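Long-range contacts in importin subunit beta-1 (Saccharomyces cerevisiae, PDB 5OWU), which carries proteins into the nucleus together with importin alpha, the adaptor that recognises the classical nuclear localization signal of the cargo: residues F289-C294 / G352-L357; F358-G363 / I396-D401; A680-L685 / S704-I709. All blocks are in the same frame, centred on the assembly; numbering follows the deposited sequence.

How the contacts relate
The three contacts illustrate how a superhelix of HEAT repeats is held together by helix packing between repeats, within a repeat, and at the loops that join them. Contacts 1 and 2 are neighbours, their centres 12 Å apart, because both use helix 347-362: contact 1 takes its middle and contact 2 its C-terminal end. They touch directly, C294 SG lying 3.7 Å from F358 CD2 and the indole of W290 also packing on the F358 ring. Contact 3 lies on the other side of the chain's centre, its centre about 47 Å from that of contact 1 and 48 Å from that of contact 2. Contact 1 joins nearly parallel helices of two repeats, contact 3 antiparallel helices of one.

Contact 1 (F289-C294 / G352-L357); sequences FWSTIC and GACLQL
S291 and C354 are the nearest CA pair between the two segments, 5.1 Å apart. The hydroxyl of S291 lies against the C354 side chain, with OG 3.2 Å from C354 CB, and no hydrogen bond crosses the interface. A chi1 of -173° sets C354 SG opposite its own backbone nitrogen and beside S291 OG, 3.3 Å away, within 4.1 Å of W290 CB. One turn further on, L357 CB packs on C294 CB at 3.7 Å while its CD1 methyl comes up to S291 CB at 3.6 Å. Segments 289-294 and 352-357 approach to 9.2 Å between axes and run 27° from parallel, on helix 280-306 of HEAT 7 and helix 347-362 of HEAT 8, as equivalent helices of successive HEAT repeats do; the small S291, C294 and C354 side chains are consistent with so close an approach. In the second shell, S291 OG makes a weak hydrogen bond to V287 O, one turn earlier. The W290 indole leads away from C354; its NE1 is hydrogen-bonded to T271 OG1, and I293 CD1 and F289 CD2 lie over one ring face, both offset toward its rim. L357 also touches E295 and I298.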
# COMPACT_ATOMS: atom_id res chain seq x y z
N PHE A 289 4.42 -6.64 19.15
CA PHE A 289 3.33 -7.53 19.55
C PHE A 289 2.08 -6.74 19.96
O PHE A 289 0.95 -7.04 19.53
CB PHE A 289 3.79 -8.43 20.70
CG PHE A 289 2.77 -9.44 21.11
CD1 PHE A 289 2.42 -10.45 20.25
CD2 PHE A 289 2.17 -9.37 22.35
CE1 PHE A 289 1.48 -11.39 20.60
CE2 PHE A 289 1.22 -10.32 22.71
CZ PHE A 289 0.88 -11.33 21.83
N TRP A 290 2.26 -5.72 20.80
CA TRP A 290 1.08 -4.99 21.25
C TRP A 290 0.48 -4.13 20.13
O TRP A 290 -0.75 -3.96 20.07
CB TRP A 290 1.41 -4.18 22.50
CG TRP A 290 1.36 -5.07 23.69
CD1 TRP A 290 2.42 -5.69 24.30
CD2 TRP A 290 0.19 -5.50 24.39
NE1 TRP A 290 1.97 -6.46 25.35
CE2 TRP A 290 0.61 -6.36 25.42
CE3 TRP A 290 -1.18 -5.23 24.25
CZ2 TRP A 290 -0.29 -6.95 26.31
CZ3 TRP A 290 -2.06 -5.81 25.12
CH2 TRP A 290 -1.61 -6.67 26.14
N SER A 291 1.31 -3.64 19.21
CA SER A 291 0.77 -2.95 18.05
C SER A 291 -0.07 -3.89 17.20
O SER A 291 -1.12 -3.50 16.69
CB SER A 291 1.90 -2.34 17.21
OG SER A 291 2.48 -1.22 17.87
N THR A 292 0.38 -5.14 17.04
CA THR A 292 -0.43 -6.11 16.30
C THR A 292 -1.79 -6.30 16.97
O THR A 292 -2.83 -6.27 16.30
CB THR A 292 0.31 -7.45 16.19
OG1 THR A 292 1.55 -7.26 15.50
CG2 THR A 292 -0.52 -8.45 15.42
N ILE A 293 -1.80 -6.47 18.29
CA ILE A 293 -3.07 -6.58 19.01
C ILE A 293 -3.97 -5.39 18.70
O ILE A 293 -5.15 -5.54 18.34
CB ILE A 293 -2.83 -6.72 20.52
CG1 ILE A 293 -2.20 -8.08 20.82
CG2 ILE A 293 -4.14 -6.56 21.29
CD1 ILE A 293 -1.79 -8.25 22.28
N CYS A 294 -3.45 -4.17 18.89
CA CYS A 294 -4.27 -2.99 18.66
C CYS A 294 -4.81 -2.96 17.23
O CYS A 294 -5.99 -2.67 17.01
CB CYS A 294 -3.48 -1.72 18.95
SG CYS A 294 -3.22 -1.41 20.70
N GLY A 352 6.10 5.13 20.00
CA GLY A 352 5.17 6.19 19.65
C GLY A 352 4.03 5.71 18.76
O GLY A 352 2.86 6.02 19.01
N ALA A 353 4.37 4.95 17.72
CA ALA A 353 3.31 4.43 16.85
C ALA A 353 2.36 3.53 17.64
O ALA A 353 1.13 3.58 17.46
CB ALA A 353 3.93 3.66 15.68
N CYS A 354 2.92 2.70 18.53
CA CYS A 354 2.09 1.83 19.34
C CYS A 354 1.16 2.65 20.23
O CYS A 354 -0.04 2.37 20.32
CB CYS A 354 2.97 0.91 20.18
SG CYS A 354 2.05 -0.34 21.07
N LEU A 355 1.70 3.68 20.88
CA LEU A 355 0.88 4.55 21.72
C LEU A 355 -0.28 5.13 20.93
O LEU A 355 -1.41 5.21 21.43
CB LEU A 355 1.75 5.66 22.31
CG LEU A 355 1.07 6.63 23.27
CD1 LEU A 355 0.49 5.90 24.48
CD2 LEU A 355 2.09 7.69 23.71
N GLN A 356 -0.03 5.54 19.68
CA GLN A 356 -1.13 6.08 18.88
C GLN A 356 -2.17 5.02 18.58
O GLN A 356 -3.38 5.31 18.57
CB GLN A 356 -0.58 6.69 17.59
CG GLN A 356 0.39 7.83 17.86
CD GLN A 356 1.00 8.40 16.60
OE1 GLN A 356 0.40 8.35 15.52
NE2 GLN A 356 2.20 8.96 16.72
N LEU A 357 -1.74 3.77 18.34
CA LEU A 357 -2.71 2.69 18.16
C LEU A 357 -3.55 2.47 19.42
O LEU A 357 -4.77 2.26 19.34
CB LEU A 357 -1.99 1.40 17.77
CG LEU A 357 -1.35 1.39 16.38
CD1 LEU A 357 -0.49 0.15 16.19
CD2 LEU A 357 -2.42 1.46 15.30

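Contact 2 (F358-G363 / I396-D401); sequences FAQNCG and IMDGPD
The C-terminal end of a HEAT-repeat helix is met here by an interhelical loop of the following part of the solenoid: A359, Q360 and G363, at the close of helix 347-362, pack against the turn that links helix 383-395 to helix 402-418. Backbone packing at G399 and G363 is close. G399 sits against the last turn of the helix, its CA 3.2 Å from A359 O in a CA-H...O contact, and that same carbonyl accepts the helical hydrogen bond from G363 N. A side chain on G399 would run into A359 O, so the lack of one is what lets the loop come this near. G363, which leaves the helix with positive phi (57°), returns a longer contact of the same type, its CA 3.6 Å from G399 O. The A359 methyl packs against the loop, with CB 3.4 Å from D398 O and 4.3 Å from I396 CG2, while the rest of I396 leads toward L367 and V370 of helix 367-377. P400 CG lies 3.9 Å from G363 O. Just beyond, D401 takes the N-cap position of the next helix, OD1 accepting from Q404 N and OD2 from N364 ND2. On the more exposed side, the extended Q360 side chain donates a nearly straight hydrogen bond (168°) from NE2 to D398 OD2 at 3.0 Å; the acceptor lies close to the amide plane, but the N-H arrives from above the carboxylate, 46° out of its plane.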
# COMPACT_ATOMS: atom_id res chain seq x y z
N PHE A 358 -2.91 2.49 20.59
CA PHE A 358 -3.66 2.37 21.83
C PHE A 358 -4.71 3.47 21.94
O PHE A 358 -5.85 3.21 22.31
CB PHE A 358 -2.71 2.43 23.03
CG PHE A 358 -2.35 1.07 23.57
CD1 PHE A 358 -3.16 0.45 24.52
CD2 PHE A 358 -1.21 0.42 23.14
CE1 PHE A 358 -2.84 -0.79 25.02
CE2 PHE A 358 -0.87 -0.83 23.64
CZ PHE A 358 -1.69 -1.44 24.58
N ALA A 359 -4.33 4.71 21.61
CA ALA A 359 -5.27 5.82 21.75
C ALA A 359 -6.44 5.68 20.79
O ALA A 359 -7.59 5.96 21.15
CB ALA A 359 -4.56 7.15 21.54
N GLN A 360 -6.17 5.27 19.54
CA GLN A 360 -7.25 5.08 18.58
C GLN A 360 -8.17 3.93 19.01
O GLN A 360 -9.39 4.01 18.85
CB GLN A 360 -6.67 4.80 17.19
CG GLN A 360 -5.96 5.99 16.58
CD GLN A 360 -5.15 5.64 15.35
OE1 GLN A 360 -4.49 4.60 15.30
NE2 GLN A 360 -5.20 6.50 14.34
N ASN A 361 -7.59 2.87 19.56
CA ASN A 361 -8.36 1.69 19.91
C ASN A 361 -9.15 1.87 21.20
O ASN A 361 -10.24 1.31 21.34
CB ASN A 361 -7.41 0.50 20.03
CG ASN A 361 -8.12 -0.81 20.30
OD1 ASN A 361 -9.31 -0.96 20.03
ND2 ASN A 361 -7.38 -1.78 20.83
N CYS A 362 -8.64 2.68 22.13
CA CYS A 362 -9.13 2.70 23.50
C CYS A 362 -9.63 4.06 23.96
O CYS A 362 -10.11 4.17 25.09
CB CYS A 362 -8.02 2.23 24.45
SG CYS A 362 -7.40 0.58 24.05
N GLY A 363 -9.50 5.10 23.14
CA GLY A 363 -10.14 6.37 23.46
C GLY A 363 -9.73 6.92 24.81
O GLY A 363 -8.54 6.93 25.18
N ILE A 396 -1.75 11.13 21.68
CA ILE A 396 -3.11 10.83 22.15
C ILE A 396 -4.16 11.79 21.58
O ILE A 396 -5.28 11.84 22.08
CB ILE A 396 -3.19 10.77 23.69
CG1 ILE A 396 -2.80 12.10 24.33
CG2 ILE A 396 -2.32 9.63 24.21
CD1 ILE A 396 -3.23 12.22 25.79
N MET A 397 -3.85 12.53 20.52
CA MET A 397 -4.83 13.49 20.00
C MET A 397 -5.87 12.85 19.09
O MET A 397 -6.83 13.53 18.69
CB MET A 397 -4.11 14.62 19.26
CG MET A 397 -3.42 15.59 20.22
SD MET A 397 -4.60 16.46 21.28
CE MET A 397 -4.42 15.56 22.81
N ASP A 398 -5.73 11.58 18.78
CA ASP A 398 -6.69 10.86 17.96
C ASP A 398 -7.13 9.65 18.76
O ASP A 398 -6.31 8.78 19.07
CB ASP A 398 -6.06 10.48 16.62
CG ASP A 398 -7.00 9.72 15.71
OD1 ASP A 398 -8.22 9.71 15.97
OD2 ASP A 398 -6.50 9.14 14.73
N GLY A 399 -8.41 9.63 19.15
CA GLY A 399 -8.96 8.55 19.93
C GLY A 399 -9.94 9.02 20.99
O GLY A 399 -11.13 8.69 20.95
N PRO A 400 -9.46 9.78 21.97
CA PRO A 400 -10.36 10.27 23.03
C PRO A 400 -11.44 11.18 22.48
O PRO A 400 -11.38 11.66 21.35
CB PRO A 400 -9.41 11.02 23.98
CG PRO A 400 -8.06 10.46 23.70
CD PRO A 400 -8.06 10.14 22.23
N ASP A 401 -12.46 11.44 23.30
CA ASP A 401 -13.58 12.24 22.84
C ASP A 401 -13.21 13.73 22.82
O ASP A 401 -12.13 14.15 23.26
CB ASP A 401 -14.84 11.97 23.68
CG ASP A 401 -14.75 12.48 25.12
OD1 ASP A 401 -14.15 13.55 25.35
OD2 ASP A 401 -15.32 11.82 26.02

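Contact 3 (A680-L685 / S704-I709); sequences AMMNVL and SVFGDI
The F706 ring presents its CD1-CE1 side to M682, whose sulfur lies at the ring edge in a Met-aromatic contact, SD 5.0 Å from the ring centroid and 76° off its normal. The M682 CE methyl approaches obliquely, 3.8 Å from F706 CE1, and L685 CB comes to the same ring carbon at 4.1 Å, also at a slant. These side chains join the two antiparallel helices of HEAT 16, 675-689 and 698-713; the axes of segments 680-685 and 704-709 stand 11.6 Å apart at an angle of 167°, the side chains that meet across them are all apolar, and no hydrogen bond crosses. The M682 chain, bent at chi2 and chi3, brings the thioether between F706 and I709, where SD also lies 3.8 Å from I709 CD1. Replacing M682 with an alanine would probably leave the F706 edge and the I709 methyls without their sulfur and methyl partner, opening a gap between the helices. I724 of helix 718-732 touches both M682 and F706, while V660 of helix 655-669 packs on V705. L685 and I709 reach toward each other tip to tip, CD1 to CD1 at 3.7 Å, and the same L685 methyl crosses to V705, where its CD1 sits 3.6 Å from V705 CG1.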
# COMPACT_ATOMS: atom_id res chain seq x y z
N ALA A 680 -8.60 11.83 -34.22
CA ALA A 680 -7.16 11.63 -34.08
C ALA A 680 -6.85 11.09 -32.69
O ALA A 680 -6.17 10.07 -32.55
CB ALA A 680 -6.40 12.94 -34.35
N MET A 681 -7.41 11.72 -31.66
CA MET A 681 -7.16 11.25 -30.30
C MET A 681 -7.52 9.78 -30.18
O MET A 681 -6.70 8.97 -29.72
CB MET A 681 -7.95 12.09 -29.29
CG MET A 681 -7.55 13.56 -29.22
SD MET A 681 -5.82 13.83 -28.75
CE MET A 681 -5.02 13.97 -30.34
N MET A 682 -8.70 9.40 -30.67
CA MET A 682 -9.13 8.02 -30.52
C MET A 682 -8.11 7.10 -31.17
O MET A 682 -7.64 6.13 -30.55
CB MET A 682 -10.52 7.81 -31.13
CG MET A 682 -11.66 8.51 -30.38
SD MET A 682 -11.92 7.91 -28.68
CE MET A 682 -12.66 6.31 -29.00
N ASN A 683 -7.68 7.43 -32.39
CA ASN A 683 -6.68 6.60 -33.05
C ASN A 683 -5.48 6.42 -32.15
O ASN A 683 -5.12 5.29 -31.78
CB ASN A 683 -6.29 7.22 -34.40
CG ASN A 683 -7.36 7.03 -35.45
OD1 ASN A 683 -8.16 6.10 -35.37
ND2 ASN A 683 -7.40 7.93 -36.43
N VAL A 684 -4.88 7.52 -31.70
CA VAL A 684 -3.68 7.40 -30.87
C VAL A 684 -3.99 6.51 -29.68
O VAL A 684 -3.26 5.55 -29.39
CB VAL A 684 -3.17 8.79 -30.44
CG1 VAL A 684 -1.97 8.64 -29.51
CG2 VAL A 684 -2.78 9.61 -31.64
N LEU A 685 -5.10 6.78 -29.00
CA LEU A 685 -5.39 6.04 -27.78
C LEU A 685 -5.52 4.56 -28.07
O LEU A 685 -4.98 3.72 -27.33
CB LEU A 685 -6.66 6.59 -27.11
CG LEU A 685 -6.49 7.98 -26.49
CD1 LEU A 685 -7.85 8.62 -26.19
CD2 LEU A 685 -5.65 7.92 -25.24
N SER A 704 -10.57 5.72 -18.70
CA SER A 704 -11.29 6.86 -18.16
C SER A 704 -11.47 7.93 -19.23
O SER A 704 -12.54 8.55 -19.32
CB SER A 704 -10.57 7.43 -16.95
OG SER A 704 -10.53 6.48 -15.91
N VAL A 705 -10.45 8.14 -20.07
CA VAL A 705 -10.54 9.26 -20.99
C VAL A 705 -11.54 8.94 -22.09
O VAL A 705 -12.16 9.86 -22.65
CB VAL A 705 -9.14 9.64 -21.54
CG1 VAL A 705 -8.75 8.81 -22.76
CG2 VAL A 705 -9.09 11.11 -21.87
N PHE A 706 -11.76 7.65 -22.38
CA PHE A 706 -12.83 7.33 -23.31
C PHE A 706 -14.14 7.94 -22.84
O PHE A 706 -14.88 8.55 -23.62
CB PHE A 706 -12.97 5.81 -23.47
CG PHE A 706 -11.87 5.17 -24.28
CD1 PHE A 706 -11.37 5.79 -25.42
CD2 PHE A 706 -11.35 3.94 -23.91
CE1 PHE A 706 -10.37 5.20 -26.17
CE2 PHE A 706 -10.34 3.35 -24.66
CZ PHE A 706 -9.85 3.98 -25.79
N GLY A 707 -14.39 7.86 -21.53
CA GLY A 707 -15.59 8.47 -20.97
C GLY A 707 -15.62 9.97 -21.18
O GLY A 707 -16.65 10.54 -21.53
N ASP A 708 -14.48 10.62 -20.97
CA ASP A 708 -14.41 12.05 -21.23
C ASP A 708 -14.75 12.34 -22.68
O ASP A 708 -15.60 13.19 -22.98
CB ASP A 708 -13.01 12.59 -20.90
CG ASP A 708 -12.67 12.42 -19.44
OD1 ASP A 708 -13.55 12.68 -18.60
OD2 ASP A 708 -11.52 12.04 -19.14
N ILE A 709 -14.15 11.57 -23.60
CA ILE A 709 -14.34 11.88 -25.01
C ILE A 709 -15.79 11.66 -25.39
O ILE A 709 -16.46 12.56 -25.93
CB ILE A 709 -13.38 11.03 -25.87
CG1 ILE A 709 -11.94 11.48 -25.59
CG2 ILE A 709 -13.74 11.14 -27.36
CD1 ILE A 709 -10.86 10.72 -26.34